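Local coordinates for protein NADH:ubiquinone oxidoreductase, Na translocating, C subunit (Parabacteroides distasonis, PDB 3LWX) that is the C subunit of a sodium-translocating oxidoreductase of respiratory membranes and carries an FMN-binding domain, at residues A[44-49]-A[56-61]. Sequence-based numbering, arbitrary orientation. Where two conformers were deposited one is given.
Sequences AFLVNE and GDAFAT
Leu46 and Ala58 join the edge of strand 41-48 to the loop that climbs from strand 53-54 toward helix 63-68. From CB, Leu46 sends CG to the side anti to its carbonyl carbon (chi1 -64°), which brings the branched end beside the loop. CB and CG serve as the stem, and the two branches at the tip do the touching. CD1 lies against the backbone of Gly56, 3.8 Å from its CA, with OG1 of Thr61 a looser neighbour; CD2 turns toward the methyl of Ala58, its CB 4.4 Å away. Gly56 has phi 142° and psi 150°, a conformation practically reserved for glycine because a CB would jam against the preceding carbonyl O; lacking one, it lets CD1 settle on the main chain.

The methyl of Ala58 points at the strand backbone, CB standing 3.5 Å from Phe45 N, and meets Ala44 CB on its far flank from Leu46. Polar backbone groups of the two segments are joined through water. One molecule donates to Ala44 O and accepts from Ala58 N; a second accepts from Leu46 N and donates to Gly56 O.

The loop holds its own shape. Asp57 OD1 receives Ala60 N at 3.2 Å from above the carboxylate plane, while Thr61 OG1 donates to Asp57 O at 2.6 Å, reaching it from above the carbonyl plane. Phe59 turns off toward helix 4-23, where Lys16 makes a cation-pi contact with its ring.

Strand 41-48 is hydrogen-bonded through Phe45 and Val47 to strand 71-79, and through Leu46 to Val54. Beyond that partner, the chain folds back past the strand in a loop that carries an Asx motif and is bridged to it by water, at the margin of the antiparallel sheet.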
loop_
_atom_site.group_PDB
_atom_site.type_symbol
_atom_site.label_atom_id
_atom_site.label_comp_id
_atom_site.label_asym_id
_atom_site.label_seq_id
_atom_site.Cartn_x
_atom_site.Cartn_y
_atom_site.Cartn_z
ATOM N N ALA A 44 -2.087 7.408 12.940
ATOM C CA ALA A 44 -1.223 6.313 12.482
ATOM C C ALA A 44 -1.225 5.319 13.625
ATOM O O ALA A 44 -0.794 5.669 14.737
ATOM C CB ALA A 44 0.195 6.791 12.156
ATOM N N PHE A 45 -1.751 4.121 13.382
ATOM C CA PHE A 45 -1.876 3.119 14.428
ATOM C C PHE A 45 -1.816 1.723 13.861
ATOM O O PHE A 45 -2.175 1.492 12.716
ATOM C CB PHE A 45 -3.202 3.294 15.208
ATOM C CG PHE A 45 -4.431 3.367 14.334
ATOM C CD1 PHE A 45 -5.105 2.218 13.933
ATOM C CD2 PHE A 45 -4.905 4.591 13.894
ATOM C CE1 PHE A 45 -6.225 2.288 13.135
ATOM C CE2 PHE A 45 -6.017 4.669 13.084
ATOM C CZ PHE A 45 -6.674 3.519 12.704
ATOM N N LEU A 46 -1.362 0.800 14.683
ATOM C CA LEU A 46 -1.382 -0.607 14.358
ATOM C C LEU A 46 -2.738 -1.183 14.740
ATOM O O LEU A 46 -3.322 -0.788 15.759
ATOM C CB LEU A 46 -0.300 -1.366 15.132
ATOM C CG LEU A 46 1.131 -0.972 14.788
ATOM C CD1 LEU A 46 2.094 -1.587 15.787
ATOM C CD2 LEU A 46 1.502 -1.404 13.381
ATOM N N VAL A 47 -3.231 -2.104 13.919
ATOM C CA VAL A 47 -4.383 -2.913 14.267
ATOM C C VAL A 47 -3.976 -4.383 14.282
ATOM O O VAL A 47 -3.006 -4.800 13.644
ATOM C CB VAL A 47 -5.603 -2.719 13.323
ATOM C CG1 VAL A 47 -6.038 -1.260 13.361
ATOM C CG2 VAL A 47 -5.320 -3.181 11.885
ATOM N N ASN A 48 -4.711 -5.157 15.062
ATOM C CA ASN A 48 -4.569 -6.598 15.048
ATOM C C ASN A 48 -5.556 -7.198 14.021
ATOM O O ASN A 48 -6.285 -6.483 13.328
ATOM C CB ASN A 48 -4.701 -7.197 16.458
ATOM C CG ASN A 48 -6.074 -7.003 17.065
ATOM O OD1 ASN A 48 -7.052 -6.777 16.360
ATOM N ND2 ASN A 48 -6.163 -7.132 18.385
ATOM N N GLU A 49 -5.576 -8.525 13.926
ATOM C CA GLU A 49 -6.427 -9.208 12.952
ATOM C C GLU A 49 -7.917 -9.053 13.232
ATOM O O GLU A 49 -8.729 -9.359 12.382
ATOM C CB GLU A 49 -6.074 -10.702 12.847
ATOM C CG GLU A 49 -6.259 -11.557 14.090
ATOM C CD GLU A 49 -5.011 -11.660 14.963
ATOM O OE1 GLU A 49 -4.562 -10.631 15.514
ATOM O OE2 GLU A 49 -4.500 -12.796 15.122
ATOM N N GLY A 56 2.018 0.611 19.576
ATOM C CA GLY A 56 3.202 0.591 18.733
ATOM C C GLY A 56 3.215 1.767 17.771
ATOM O O GLY A 56 2.183 2.275 17.364
ATOM N N ASP A 57 4.411 2.210 17.427
ATOM C CA ASP A 57 4.560 3.335 16.501
ATOM C C ASP A 57 4.395 2.773 15.092
ATOM O O ASP A 57 5.229 2.033 14.574
ATOM C CB ASP A 57 5.889 4.060 16.691
ATOM C CG ASP A 57 5.997 5.331 15.852
ATOM O OD1 ASP A 57 5.494 5.373 14.710
ATOM O OD2 ASP A 57 6.624 6.293 16.340
ATOM N N ALA A 58 3.265 3.114 14.482
ATOM C CA ALA A 58 2.915 2.558 13.179
ATOM C C ALA A 58 3.933 2.881 12.096
ATOM O O ALA A 58 4.291 2.010 11.313
ATOM C CB ALA A 58 1.514 3.001 12.775
ATOM N N PHE A 59 4.397 4.119 12.045
ATOM C CA PHE A 59 5.356 4.507 11.032
ATOM C C PHE A 59 6.705 3.810 11.226
ATOM O O PHE A 59 7.332 3.383 10.259
ATOM C CB PHE A 59 5.533 6.035 11.018
ATOM C CG PHE A 59 6.470 6.501 9.945
ATOM C CD1 PHE A 59 6.005 6.784 8.676
ATOM C CD2 PHE A 59 7.826 6.593 10.181
ATOM C CE1 PHE A 59 6.878 7.162 7.671
ATOM C CE2 PHE A 59 8.712 6.985 9.173
ATOM C CZ PHE A 59 8.235 7.274 7.919
ATOM N N ALA A 60 7.154 3.716 12.473
ATOM C CA ALA A 60 8.466 3.141 12.758
ATOM C C ALA A 60 8.511 1.625 12.617
ATOM O O ALA A 60 9.582 1.051 12.476
ATOM C CB ALA A 60 8.914 3.540 14.164
ATOM N N THR A 61 7.366 0.966 12.670
ATOM C CA THR A 61 7.384 -0.484 12.702
ATOM C C THR A 61 7.500 -1.086 11.303
ATOM O O THR A 61 6.739 -0.737 10.408
ATOM C CB THR A 61 6.146 -1.010 13.437
ATOM O OG1 THR A 61 6.095 -0.455 14.762
ATOM C CG2 THR A 61 6.214 -2.507 13.524
HETATM O O HOH W 1 1.702 5.387 15.429
HETATM O O HOH W 2 -0.468 1.781 17.317
#